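Local coordinates for protein octenoyl-coa reductase/carboxylase (PDB 4A10) that binds NADP(+) and, as a homotetramer, probably catalyses the reduction and carboxylation of 2-octenoyl-CoA, at residues K44-S49 and W80-E85; N75-W80 and L113-S118; F90-Q95 and G165-F170; D135-H140 and S182-K187. One frame throughout, in Å; residues are numbered along the deposited sequence.

Contact 1 (K44-S49 and W80-E85)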
loop_
_atom_site.group_PDB
_atom_site.type_symbol
_atom_site.label_atom_id
_atom_site.label_comp_id
_atom_site.label_asym_id
_atom_site.label_seq_id
_atom_site.Cartn_x
_atom_site.Cartn_y
_atom_site.Cartn_z
ATOM N N LYS B 44 24.623 -5.283 36.575
ATOM C CA LYS B 44 24.090 -3.983 36.937
ATOM C C LYS B 44 22.727 -4.146 37.593
ATOM O O LYS B 44 21.679 -4.009 36.939
ATOM C CB LYS B 44 23.991 -3.111 35.682
ATOM C CG LYS B 44 25.327 -2.898 34.987
ATOM C CD LYS B 44 25.167 -2.675 33.489
ATOM C CE LYS B 44 26.407 -2.035 32.880
ATOM N NZ LYS B 44 27.656 -2.762 33.219
ATOM N N ASP B 45 22.750 -4.448 38.890
ATOM C CA ASP B 45 21.529 -4.698 39.657
ATOM C C ASP B 45 20.705 -3.412 39.722
ATOM O O ASP B 45 21.119 -2.409 40.301
ATOM C CB ASP B 45 21.868 -5.249 41.052
ATOM C CG ASP B 45 20.632 -5.664 41.877
ATOM O OD1 ASP B 45 19.471 -5.325 41.537
ATOM O OD2 ASP B 45 20.848 -6.336 42.913
ATOM N N VAL B 46 19.532 -3.479 39.106
ATOM C CA VAL B 46 18.621 -2.358 38.946
ATOM C C VAL B 46 18.153 -1.733 40.277
ATOM O O VAL B 46 17.878 -0.526 40.357
ATOM C CB VAL B 46 17.461 -2.820 38.033
ATOM C CG1 VAL B 46 16.103 -2.619 38.663
ATOM C CG2 VAL B 46 17.584 -2.190 36.672
ATOM N N ARG B 47 18.120 -2.558 41.320
ATOM C CA ARG B 47 17.779 -2.127 42.681
ATOM C C ARG B 47 18.848 -1.226 43.327
ATOM O O ARG B 47 18.574 -0.547 44.317
ATOM C CB ARG B 47 17.502 -3.349 43.572
ATOM C CG ARG B 47 16.388 -4.264 43.046
ATOM C CD ARG B 47 16.405 -5.663 43.665
ATOM N NE ARG B 47 17.653 -6.382 43.387
ATOM C CZ ARG B 47 17.903 -7.637 43.748
ATOM N NH1 ARG B 47 16.986 -8.354 44.392
ATOM N NH2 ARG B 47 19.077 -8.185 43.452
ATOM N N LYS B 48 20.056 -1.205 42.770
ATOM C CA LYS B 48 21.111 -0.345 43.316
ATOM C C LYS B 48 20.950 1.118 42.935
ATOM O O LYS B 48 21.289 2.001 43.732
ATOM C CB LYS B 48 22.504 -0.824 42.902
ATOM C CG LYS B 48 22.812 -2.253 43.326
ATOM C CD LYS B 48 24.318 -2.527 43.324
ATOM C CE LYS B 48 24.607 -3.890 43.912
ATOM N NZ LYS B 48 23.750 -4.131 45.110
ATOM N N SER B 49 20.462 1.356 41.712
ATOM C CA SER B 49 20.332 2.691 41.144
ATOM C C SER B 49 18.969 3.351 41.387
ATOM O O SER B 49 18.868 4.587 41.453
ATOM C CB SER B 49 20.650 2.666 39.635
ATOM O OG SER B 49 19.802 1.779 38.908
ATOM N N TRP B 80 16.473 -0.734 31.235
ATOM C CA TRP B 80 17.612 -0.101 30.564
ATOM C C TRP B 80 17.983 1.226 31.217
ATOM O O TRP B 80 19.150 1.456 31.497
ATOM C CB TRP B 80 17.362 0.106 29.055
ATOM C CG TRP B 80 17.039 -1.153 28.257
ATOM C CD1 TRP B 80 17.534 -2.402 28.457
ATOM C CD2 TRP B 80 16.161 -1.248 27.116
ATOM N NE1 TRP B 80 17.015 -3.278 27.520
ATOM C CE2 TRP B 80 16.165 -2.593 26.694
ATOM C CE3 TRP B 80 15.362 -0.323 26.420
ATOM C CZ2 TRP B 80 15.411 -3.041 25.606
ATOM C CZ3 TRP B 80 14.610 -0.768 25.333
ATOM C CH2 TRP B 80 14.647 -2.117 24.936
ATOM N N SER B 81 16.996 2.084 31.471
ATOM C CA SER B 81 17.240 3.345 32.186
ATOM C C SER B 81 18.006 3.098 33.479
ATOM O O SER B 81 19.022 3.738 33.747
ATOM C CB SER B 81 15.929 4.019 32.578
ATOM O OG SER B 81 15.123 4.253 31.469
ATOM N N ALA B 82 17.486 2.191 34.296
ATOM C CA ALA B 82 18.048 1.933 35.620
ATOM C C ALA B 82 19.444 1.299 35.532
ATOM O O ALA B 82 20.246 1.409 36.453
ATOM C CB ALA B 82 17.102 1.074 36.422
ATOM N N MET B 83 19.722 0.654 34.402
ATOM C CA MET B 83 21.052 0.153 34.101
ATOM C C MET B 83 21.982 1.255 33.561
ATOM O O MET B 83 23.189 1.065 33.508
ATOM C CB MET B 83 20.979 -1.007 33.103
ATOM C CG MET B 83 20.425 -2.311 33.669
ATOM S SD MET B 83 20.653 -3.730 32.546
ATOM C CE MET B 83 19.551 -3.322 31.208
ATOM N N PHE B 84 21.417 2.408 33.199
ATOM C CA PHE B 84 22.143 3.482 32.490
ATOM C C PHE B 84 22.659 2.998 31.123
ATOM O O PHE B 84 23.711 3.424 30.658
ATOM C CB PHE B 84 23.287 4.047 33.349
ATOM C CG PHE B 84 22.836 4.628 34.659
ATOM C CD1 PHE B 84 22.126 5.824 34.694
ATOM C CD2 PHE B 84 23.107 3.972 35.859
ATOM C CE1 PHE B 84 21.701 6.358 35.903
ATOM C CE2 PHE B 84 22.694 4.501 37.087
ATOM C CZ PHE B 84 21.993 5.687 37.111
ATOM N N GLU B 85 21.895 2.116 30.485
ATOM C CA GLU B 85 22.357 1.414 29.296
ATOM C C GLU B 85 21.424 1.717 28.138
ATOM O O GLU B 85 20.234 1.924 28.356
ATOM C CB GLU B 85 22.383 -0.095 29.566
ATOM C CG GLU B 85 23.670 -0.807 29.194
ATOM C CD GLU B 85 24.901 -0.320 29.975
ATOM O OE1 GLU B 85 24.773 0.646 30.759
ATOM O OE2 GLU B 85 26.003 -0.895 29.796
#
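The short, weakly bonded helix 46-49 sits against the C-terminal end of helix 76-83, with the CA atoms of Val-46 and Ala-82 5.5 Å apart and Lys-44 facing Met-83. Ser-49 supplies the hydrogen bond between the two: its OG donates to Ala-82 O over a short 2.5 Å, tilted 20° from the carbonyl plane. A chi1 of 58° sets OG between the backbone N and the carbonyl carbon, turned to the helix end. Ser-49 CB comes obliquely to the Phe-84 ring, 3.7 Å from CE2. Phe-84 has positive phi and closes a Schellman motif, in which Phe-84 N returns to Ser-81 O and Glu-85 N to Trp-80 O. With an alanine in place of Ser-49, the carbonyl of Ala-82 would probably lose its mate across the interface. Val-46 CG2 presses tightly on Ala-82 CB at 3.3 Å and also nears Met-83 CG. Lys-44 crosses Glu-85 at about a right angle; its CE lies 3.3 Å from Glu-85 OE2, while NZ stays 4.2 Å from that oxygen, beyond a salt bridge, and bonds weakly to Phe-38 O. At the N-cap, Asp-45 takes Arg-47 N on OD1, while Arg-47 grips the carboxylate side-on through NE and NH2. The ion pair thus stays within 44-49; across to 80-85 the link is one hydroxyl bond and close apolar packing, while Gln-401 bonds the backbone of Lys-44 and Val-46.

Contact 2 (N75-W80 and L113-S118)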
loop_
_atom_site.group_PDB
_atom_site.type_symbol
_atom_site.label_atom_id
_atom_site.label_comp_id
_atom_site.label_asym_id
_atom_site.label_seq_id
_atom_site.Cartn_x
_atom_site.Cartn_y
_atom_site.Cartn_z
ATOM N N ASN B 75 8.434 -1.904 32.074
ATOM C CA ASN B 75 8.785 -2.173 30.695
ATOM C C ASN B 75 10.283 -2.327 30.579
ATOM O O ASN B 75 11.029 -1.947 31.481
ATOM C CB ASN B 75 8.301 -1.044 29.778
ATOM C CG ASN B 75 6.803 -1.040 29.618
ATOM O OD1 ASN B 75 6.249 -1.859 28.890
ATOM N ND2 ASN B 75 6.130 -0.111 30.294
ATOM N N TYR B 76 10.733 -2.880 29.467
ATOM C CA TYR B 76 12.163 -3.024 29.285
ATOM C C TYR B 76 12.903 -1.697 29.214
ATOM O O TYR B 76 14.011 -1.608 29.700
ATOM C CB TYR B 76 12.495 -3.948 28.125
ATOM C CG TYR B 76 12.594 -5.383 28.593
ATOM C CD1 TYR B 76 13.686 -5.803 29.360
ATOM C CD2 TYR B 76 11.594 -6.315 28.293
ATOM C CE1 TYR B 76 13.787 -7.116 29.813
ATOM C CE2 TYR B 76 11.687 -7.656 28.739
ATOM C CZ TYR B 76 12.792 -8.043 29.496
ATOM O OH TYR B 76 12.917 -9.342 29.962
ATOM N N ASN B 77 12.282 -0.646 28.675
ATOM C CA ASN B 77 12.958 0.650 28.701
ATOM C C ASN B 77 13.228 1.164 30.122
ATOM O O ASN B 77 14.215 1.855 30.344
ATOM C CB ASN B 77 12.340 1.704 27.766
ATOM C CG ASN B 77 10.863 1.939 28.005
ATOM O OD1 ASN B 77 10.280 1.491 28.997
ATOM N ND2 ASN B 77 10.239 2.660 27.078
ATOM N N THR B 78 12.357 0.793 31.062
ATOM C CA THR B 78 12.557 1.029 32.495
ATOM C C THR B 78 13.826 0.313 33.036
ATOM O O THR B 78 14.611 0.904 33.785
ATOM C CB THR B 78 11.300 0.576 33.302
ATOM O OG1 THR B 78 10.116 1.080 32.665
ATOM C CG2 THR B 78 11.344 1.061 34.749
ATOM N N VAL B 79 14.027 -0.942 32.639
ATOM C CA VAL B 79 15.198 -1.710 33.067
ATOM C C VAL B 79 16.500 -1.113 32.514
ATOM O O VAL B 79 17.493 -1.003 33.241
ATOM C CB VAL B 79 15.066 -3.200 32.675
ATOM C CG1 VAL B 79 16.375 -3.974 32.929
ATOM C CG2 VAL B 79 13.912 -3.832 33.428
ATOM N N TRP B 80 16.473 -0.734 31.235
ATOM C CA TRP B 80 17.612 -0.101 30.564
ATOM C C TRP B 80 17.983 1.226 31.217
ATOM O O TRP B 80 19.150 1.456 31.497
ATOM C CB TRP B 80 17.362 0.106 29.055
ATOM C CG TRP B 80 17.039 -1.153 28.257
ATOM C CD1 TRP B 80 17.534 -2.402 28.457
ATOM C CD2 TRP B 80 16.161 -1.248 27.116
ATOM N NE1 TRP B 80 17.015 -3.278 27.520
ATOM C CE2 TRP B 80 16.165 -2.593 26.694
ATOM C CE3 TRP B 80 15.362 -0.323 26.420
ATOM C CZ2 TRP B 80 15.411 -3.041 25.606
ATOM C CZ3 TRP B 80 14.610 -0.768 25.333
ATOM C CH2 TRP B 80 14.647 -2.117 24.936
ATOM N N LEU B 113 10.939 7.717 35.853
ATOM C CA LEU B 113 10.681 6.706 34.823
ATOM C C LEU B 113 9.233 6.208 34.799
ATOM O O LEU B 113 8.451 6.522 35.682
ATOM C CB LEU B 113 11.579 5.496 35.092
ATOM C CG LEU B 113 13.026 5.767 35.518
ATOM C CD1 LEU B 113 13.740 4.450 35.870
ATOM C CD2 LEU B 113 13.787 6.532 34.437
ATOM N N GLY B 114 8.899 5.398 33.793
ATOM C CA GLY B 114 7.563 4.842 33.658
ATOM C C GLY B 114 6.948 5.322 32.360
ATOM O O GLY B 114 6.775 6.522 32.147
ATOM N N SER B 115 6.621 4.370 31.496
ATOM C CA SER B 115 6.227 4.674 30.130
ATOM C C SER B 115 4.774 4.318 29.795
ATOM O O SER B 115 4.327 4.530 28.658
ATOM C CB SER B 115 7.204 3.999 29.175
ATOM O OG SER B 115 8.505 4.573 29.305
ATOM N N ASP B 116 4.056 3.825 30.809
ATOM C CA ASP B 116 2.660 3.381 30.761
ATOM C C ASP B 116 1.942 3.820 32.015
ATOM O O ASP B 116 2.573 4.035 33.042
ATOM C CB ASP B 116 2.611 1.850 30.831
ATOM C CG ASP B 116 2.195 1.235 29.550
ATOM O OD1 ASP B 116 1.474 1.917 28.796
ATOM O OD2 ASP B 116 2.592 0.086 29.301
ATOM N N CYS B 117 0.620 3.907 31.961
ATOM C CA CYS B 117 -0.146 4.057 33.185
ATOM C C CYS B 117 -1.634 4.220 32.968
ATOM O O CYS B 117 -2.101 4.481 31.857
ATOM C CB CYS B 117 0.418 5.199 34.054
ATOM S SG CYS B 117 -0.362 6.795 33.766
ATOM N N SER B 118 -2.382 4.051 34.055
ATOM C CA SER B 118 -3.790 4.370 34.067
ATOM C C SER B 118 -4.020 5.270 35.254
ATOM O O SER B 118 -3.311 5.173 36.258
ATOM C CB SER B 118 -4.650 3.103 34.145
ATOM O OG SER B 118 -4.450 2.393 35.342
HETATM O O HOH W 1 9.948 3.488 31.754
#
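Asn-75 lays its side-chain amide across the carboxylate of Asp-116, at about a right angle, with Asn-75 ND2 3.7 Å from Asp-116 OD2 and the two flat groups turned 50° apart. It occupies the N-cap position of helix 76-83 but makes no capping bond with its side chain, which points to the facing segment instead. The carboxylate of Asp-116 has a firmer partner elsewhere: OD1 accepts from Leu-201 N in helix 200-210, which also packs on Asn-75. Two residues on, a chi1 of 55° swings the carboxamide of Asn-77 up to Ser-115, where Asn-77 ND2 comes within 3.4 Å of Ser-115 OG. The joint lies in the GroES-like domain, between the helix that carries the NADP(+)-binding Trp-80 and the segment leading into strand 117-124 of the large mixed sheet. Here a water does much of the bridging. It is bonded to Thr-78 OG1 at 2.6 Å, accepts from Gly-114 N at 3.0 Å and donates to Ser-115 OG at 3.0 Å. Ser-115 OG is also hydrogen-bonded to Trp-164 O, so two partners hold the hydroxyl's rotation. Gly-114 adopts backbone angles at which a side chain would collide with the carbonyl oxygen of Leu-113. Beside the water, Leu-113 CD1 approaches Thr-78 CG2 at 4.3 Å and lies 4.2 Å from Thr-78 O.

Contact 3 (F90-Q95 and G165-F170)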
loop_
_atom_site.group_PDB
_atom_site.type_symbol
_atom_site.label_atom_id
_atom_site.label_comp_id
_atom_site.label_asym_id
_atom_site.label_seq_id
_atom_site.Cartn_x
_atom_site.Cartn_y
_atom_site.Cartn_z
ATOM N N PHE B 90 19.819 10.650 31.072
ATOM C CA PHE B 90 20.083 12.083 31.262
ATOM C C PHE B 90 20.629 12.752 29.988
ATOM O O PHE B 90 20.430 13.951 29.783
ATOM C CB PHE B 90 20.997 12.321 32.472
ATOM C CG PHE B 90 20.354 11.944 33.786
ATOM C CD1 PHE B 90 19.526 12.848 34.454
ATOM C CD2 PHE B 90 20.531 10.671 34.326
ATOM C CE1 PHE B 90 18.899 12.498 35.667
ATOM C CE2 PHE B 90 19.916 10.308 35.533
ATOM C CZ PHE B 90 19.097 11.219 36.200
ATOM N N HIS B 91 21.279 11.972 29.127
ATOM C CA HIS B 91 21.699 12.491 27.835
ATOM C C HIS B 91 20.481 12.819 26.970
ATOM O O HIS B 91 20.482 13.839 26.290
ATOM C CB HIS B 91 22.631 11.507 27.114
ATOM C CG HIS B 91 23.948 11.305 27.800
ATOM N ND1 HIS B 91 25.037 10.741 27.167
ATOM C CD2 HIS B 91 24.361 11.605 29.058
ATOM C CE1 HIS B 91 26.054 10.678 28.012
ATOM N NE2 HIS B 91 25.671 11.202 29.164
ATOM N N PHE B 92 19.456 11.946 27.018
ATOM C CA PHE B 92 18.203 12.138 26.280
ATOM C C PHE B 92 17.444 13.321 26.836
ATOM O O PHE B 92 16.805 14.050 26.083
ATOM C CB PHE B 92 17.287 10.898 26.340
ATOM C CG PHE B 92 17.914 9.631 25.804
ATOM C CD1 PHE B 92 18.732 9.653 24.674
ATOM C CD2 PHE B 92 17.668 8.420 26.426
ATOM C CE1 PHE B 92 19.316 8.489 24.181
ATOM C CE2 PHE B 92 18.232 7.237 25.937
ATOM C CZ PHE B 92 19.061 7.271 24.806
ATOM N N LEU B 93 17.501 13.502 28.156
ATOM C CA LEU B 93 16.808 14.623 28.786
ATOM C C LEU B 93 17.414 15.977 28.401
ATOM O O LEU B 93 16.681 16.961 28.225
ATOM C CB LEU B 93 16.739 14.462 30.301
ATOM C CG LEU B 93 15.943 13.290 30.887
ATOM C CD1 LEU B 93 16.177 13.207 32.380
ATOM C CD2 LEU B 93 14.415 13.380 30.591
ATOM N N LYS B 94 18.742 16.023 28.267
ATOM C CA LYS B 94 19.442 17.254 27.879
ATOM C C LYS B 94 19.118 17.591 26.434
ATOM O O LYS B 94 18.827 18.741 26.122
ATOM C CB LYS B 94 20.964 17.118 28.049
ATOM C CG LYS B 94 21.411 16.715 29.446
ATOM C CD LYS B 94 21.905 17.873 30.285
ATOM C CE LYS B 94 22.846 17.331 31.358
ATOM N NZ LYS B 94 23.111 18.281 32.469
ATOM N N GLN B 95 19.178 16.589 25.557
ATOM C CA GLN B 95 18.761 16.760 24.165
ATOM C C GLN B 95 17.334 17.311 24.080
ATOM O O GLN B 95 17.096 18.326 23.438
ATOM C CB GLN B 95 18.865 15.451 23.389
ATOM C CG GLN B 95 18.645 15.639 21.901
ATOM C CD GLN B 95 17.853 14.509 21.259
ATOM O OE1 GLN B 95 16.946 14.753 20.448
ATOM N NE2 GLN B 95 18.191 13.264 21.611
ATOM N N GLY B 165 8.722 9.064 29.692
ATOM C CA GLY B 165 9.413 8.504 30.858
ATOM C C GLY B 165 10.717 7.785 30.551
ATOM O O GLY B 165 11.311 7.174 31.460
ATOM N N PHE B 166 11.169 7.849 29.296
ATOM C CA PHE B 166 12.469 7.259 28.880
ATOM C C PHE B 166 13.348 8.356 28.265
ATOM O O PHE B 166 14.467 8.586 28.722
ATOM C CB PHE B 166 12.266 6.077 27.911
ATOM C CG PHE B 166 13.553 5.406 27.443
ATOM C CD1 PHE B 166 14.475 4.885 28.358
ATOM C CD2 PHE B 166 13.806 5.246 26.075
ATOM C CE1 PHE B 166 15.648 4.251 27.929
ATOM C CE2 PHE B 166 14.967 4.605 25.619
ATOM C CZ PHE B 166 15.896 4.097 26.557
ATOM N N GLU B 167 12.815 9.037 27.246
ATOM C CA GLU B 167 13.448 10.225 26.665
ATOM C C GLU B 167 12.741 11.515 27.118
ATOM O O GLU B 167 13.107 12.607 26.686
ATOM C CB GLU B 167 13.457 10.153 25.135
ATOM C CG GLU B 167 13.959 8.835 24.534
ATOM C CD GLU B 167 13.496 8.664 23.084
ATOM O OE1 GLU B 167 14.188 9.141 22.150
ATOM O OE2 GLU B 167 12.414 8.075 22.877
ATOM N N THR B 168 11.712 11.385 27.954
ATOM C CA THR B 168 11.138 12.535 28.668
ATOM C C THR B 168 11.136 12.225 30.174
ATOM O O THR B 168 11.287 11.072 30.583
ATOM C CB THR B 168 9.684 12.866 28.236
ATOM O OG1 THR B 168 8.757 12.043 28.967
ATOM C CG2 THR B 168 9.484 12.684 26.701
ATOM N N ASN B 169 10.972 13.270 30.973
ATOM C CA ASN B 169 10.807 13.136 32.407
ATOM C C ASN B 169 9.311 12.995 32.744
ATOM O O ASN B 169 8.468 12.861 31.852
ATOM C CB ASN B 169 11.415 14.356 33.111
ATOM C CG ASN B 169 12.154 13.997 34.397
ATOM O OD1 ASN B 169 11.706 13.152 35.183
ATOM N ND2 ASN B 169 13.282 14.664 34.629
ATOM N N PHE B 170 9.014 13.009 34.038
ATOM C CA PHE B 170 7.666 12.942 34.599
ATOM C C PHE B 170 6.842 11.735 34.068
ATOM O O PHE B 170 5.696 11.856 33.645
ATOM C CB PHE B 170 6.946 14.299 34.500
ATOM C CG PHE B 170 7.880 15.510 34.548
ATOM C CD1 PHE B 170 8.637 15.801 35.695
ATOM C CD2 PHE B 170 7.985 16.367 33.444
ATOM C CE1 PHE B 170 9.507 16.921 35.731
ATOM C CE2 PHE B 170 8.834 17.485 33.469
ATOM C CZ PHE B 170 9.600 17.764 34.621
#
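With CG anti to the carbonyl carbon at Phe-92 (chi1 -58°) and anti to the backbone N at Phe-166 (chi1 -180°), the two rings come together edge-to-face. The edge of Phe-92 is directed at the face of Phe-166, centroids 5.5 Å apart and planes at 60°, with Phe-92 CE2 4.0 Å from Phe-166 CZ. Phe-166 O lies near the plane of the Phe-92 ring, at its edge, 3.9 Å from CD2, and Glu-167 CB stands beside Phe-92 CB. Leu-93 pushes CD2 onto the peptide joining Thr-168 to Asn-169, 3.5 Å from Asn-169 N, while its CD1 meets Asn-169 ND2 at 3.9 Å. Asn-169 OD1 takes Phe-170 N at 2.9 Å and also Val-112 N, and Asn-169 ND2 gives to Tyr-110 O. A leucine in its place would probably leave those three backbone groups without their side-chain mate. Thr-168 OG1, accepting from Gly-165 N and donating to Asn-169 O, ties the loop internally. Segments 90-95 and 165-170 therefore meet through apolar and aromatic contact, with Asn-96 just beyond bonding Glu-167 O, while the loop's own polar bonds set its shape and hold Phe-166 about 4 Å, at the nearest side-chain atoms, from Trp-80.

Contact 4 (D135-H140 and S182-K187)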
loop_
_atom_site.group_PDB
_atom_site.type_symbol
_atom_site.label_atom_id
_atom_site.label_comp_id
_atom_site.label_asym_id
_atom_site.label_seq_id
_atom_site.Cartn_x
_atom_site.Cartn_y
_atom_site.Cartn_z
ATOM N N ASP B 135 -11.763 12.438 34.905
ATOM C CA ASP B 135 -11.836 11.479 33.792
ATOM C C ASP B 135 -10.849 10.339 34.007
ATOM O O ASP B 135 -9.705 10.559 34.403
ATOM C CB ASP B 135 -11.523 12.133 32.438
ATOM C CG ASP B 135 -12.610 13.079 31.946
ATOM O OD1 ASP B 135 -13.792 12.984 32.358
ATOM O OD2 ASP B 135 -12.267 13.917 31.077
ATOM N N HIS B 136 -11.306 9.124 33.726
ATOM C CA HIS B 136 -10.467 7.936 33.767
ATOM C C HIS B 136 -9.743 7.748 32.439
ATOM O O HIS B 136 -10.368 7.702 31.374
ATOM C CB HIS B 136 -11.318 6.706 34.101
ATOM C CG HIS B 136 -11.855 6.717 35.504
ATOM N ND1 HIS B 136 -12.434 5.611 36.091
ATOM C CD2 HIS B 136 -11.880 7.700 36.439
ATOM C CE1 HIS B 136 -12.791 5.918 37.332
ATOM N NE2 HIS B 136 -12.473 7.182 37.561
ATOM N N VAL B 137 -8.420 7.654 32.528
ATOM C CA VAL B 137 -7.558 7.618 31.355
ATOM C C VAL B 137 -6.541 6.485 31.373
ATOM O O VAL B 137 -6.233 5.903 32.415
ATOM C CB VAL B 137 -6.780 8.959 31.147
ATOM C CG1 VAL B 137 -7.732 10.105 30.860
ATOM C CG2 VAL B 137 -5.903 9.290 32.352
ATOM N N ILE B 138 -6.033 6.208 30.182
ATOM C CA ILE B 138 -4.868 5.406 29.966
ATOM C C ILE B 138 -3.874 6.342 29.277
ATOM O O ILE B 138 -4.269 7.299 28.568
ATOM C CB ILE B 138 -5.269 4.151 29.140
ATOM C CG1 ILE B 138 -5.073 2.896 29.958
ATOM C CG2 ILE B 138 -4.715 4.115 27.697
ATOM C CD1 ILE B 138 -6.213 2.716 30.889
ATOM N N VAL B 139 -2.589 6.123 29.545
ATOM C CA VAL B 139 -1.560 6.934 28.946
ATOM C C VAL B 139 -0.670 6.005 28.187
ATOM O O VAL B 139 -0.190 5.024 28.745
ATOM C CB VAL B 139 -0.689 7.691 29.973
ATOM C CG1 VAL B 139 0.375 8.498 29.236
ATOM C CG2 VAL B 139 -1.533 8.608 30.857
ATOM N N HIS B 140 -0.470 6.323 26.909
ATOM C CA HIS B 140 0.484 5.603 26.087
ATOM C C HIS B 140 1.790 6.423 25.847
ATOM O O HIS B 140 1.814 7.644 26.049
ATOM C CB HIS B 140 -0.186 5.134 24.782
ATOM C CG HIS B 140 -0.468 6.239 23.813
ATOM N ND1 HIS B 140 0.522 6.848 23.073
ATOM C CD2 HIS B 140 -1.629 6.836 23.453
ATOM C CE1 HIS B 140 -0.012 7.777 22.301
ATOM N NE2 HIS B 140 -1.318 7.782 22.503
ATOM N N SER B 182 -2.254 14.408 23.712
ATOM C CA SER B 182 -2.264 13.396 22.662
ATOM C C SER B 182 -1.598 12.072 23.081
ATOM O O SER B 182 -1.369 11.214 22.245
ATOM C CB SER B 182 -1.640 13.935 21.368
ATOM O OG SER B 182 -0.322 14.403 21.602
ATOM N N GLN B 183 -1.307 11.911 24.372
ATOM C CA GLN B 183 -0.960 10.586 24.909
ATOM C C GLN B 183 -2.159 9.909 25.609
ATOM O O GLN B 183 -2.047 8.794 26.073
ATOM C CB GLN B 183 0.165 10.684 25.928
ATOM C CG GLN B 183 1.507 11.145 25.418
ATOM C CD GLN B 183 2.470 11.346 26.569
ATOM O OE1 GLN B 183 2.780 12.471 26.933
ATOM N NE2 GLN B 183 2.904 10.248 27.179
ATOM N N LEU B 184 -3.294 10.600 25.701
ATOM C CA LEU B 184 -4.405 10.146 26.562
ATOM C C LEU B 184 -5.492 9.380 25.824
ATOM O O LEU B 184 -5.900 9.764 24.740
ATOM C CB LEU B 184 -5.053 11.341 27.249
ATOM C CG LEU B 184 -4.269 12.063 28.347
ATOM C CD1 LEU B 184 -5.089 13.243 28.831
ATOM C CD2 LEU B 184 -3.954 11.101 29.507
ATOM N N LEU B 185 -5.982 8.309 26.431
ATOM C CA LEU B 185 -7.176 7.643 25.908
ATOM C C LEU B 185 -8.087 7.247 27.060
ATOM O O LEU B 185 -7.595 7.060 28.177
ATOM C CB LEU B 185 -6.795 6.421 25.044
ATOM C CG LEU B 185 -6.094 6.684 23.704
ATOM C CD1 LEU B 185 -5.414 5.404 23.186
ATOM C CD2 LEU B 185 -7.072 7.260 22.651
ATOM N N PRO B 186 -9.409 7.106 26.793
ATOM C CA PRO B 186 -10.360 6.645 27.822
ATOM C C PRO B 186 -10.004 5.268 28.332
ATOM O O PRO B 186 -9.739 4.357 27.517
ATOM C CB PRO B 186 -11.712 6.575 27.096
ATOM C CG PRO B 186 -11.504 7.063 25.707
ATOM C CD PRO B 186 -10.064 7.455 25.512
ATOM N N LYS B 187 -9.968 5.119 29.661
ATOM C CA LYS B 187 -9.819 3.797 30.297
ATOM C C LYS B 187 -10.985 2.864 29.881
ATOM O O LYS B 187 -12.143 3.280 29.953
ATOM C CB LYS B 187 -9.772 3.935 31.830
ATOM C CG LYS B 187 -9.334 2.662 32.573
ATOM C CD LYS B 187 -9.538 2.766 34.089
ATOM C CE LYS B 187 -10.007 1.439 34.712
ATOM N NZ LYS B 187 -11.474 1.172 34.440
HETATM O O HOH W 2 -13.172 3.407 34.354
#
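One face of the His-140 ring carries Gln-183 CA, 3.7 Å above the plane and offset toward the rim, a CH-pi contact; the ring's NE2 is hydrogen-bonded to His-365 ND1 of helix 365-376. A chi1 of 72° turns the imidazole onto the other segment in this way. At the far end, the His-136 ring has a water at its edge and in its plane, bonded to His-136 ND1 at 2.9 Å and accepting from Lys-187 NZ at 2.8 Å; that ammonium also reaches Gly-421 O and Leu-191 O. The third flat group, the amide of Gln-183, sends NE2 in its own plane to His-140 O at 3.0 Å, while OE1 accepts from Arg-180 N, so both ends of the amide are used. Between them strands 136-139 and 184-186 run antiparallel with a marked twist, 134° between their directions. Ile-138 and Leu-185 form a hydrogen-bonded pair, Ile-138 N to Leu-185 O at 2.7 Å and Leu-185 N to Ile-138 O at 2.9 Å, flanked by His-140 N to Gln-183 O and Lys-187 N to His-136 O. Ile-138 and Leu-185 pack on one face; on the other, Leu-184 CD2 fits against Val-139 CG2 at 3.7 Å. Strand 136-139 also bonds to strand 117-124 of the GroES-like domain's sheet. Backbone bonds thus carry the pairing, Gln-183 NE2 adding a side-chain rung at one end and the water between His-136 and Lys-187 joining the other.

Overall arrangement
Contacts 1 and 2 share helix 76-83 and Trp-80: contact 1 holds its C-terminal end, away from the chain centre and only partly buried, whereas contact 2 takes its N-terminal start, near the centre. Contacts 2, 3 and 4 are all buried. Contact 3 adjoins the first two, since Phe-166 packs on Ser-81 and Asn-77 of that helix. Contact 4 lies farther off, about 28 Å from contact 1 centre to centre, but joins contact 2 through neighbouring strands 117-124 and 136-139. The chemistry changes accordingly: a side-chain hydroxyl on a helix end in contact 1, a water bridge in contact 2, aromatic and aliphatic packing in contact 3, and a regular backbone ladder in contact 4.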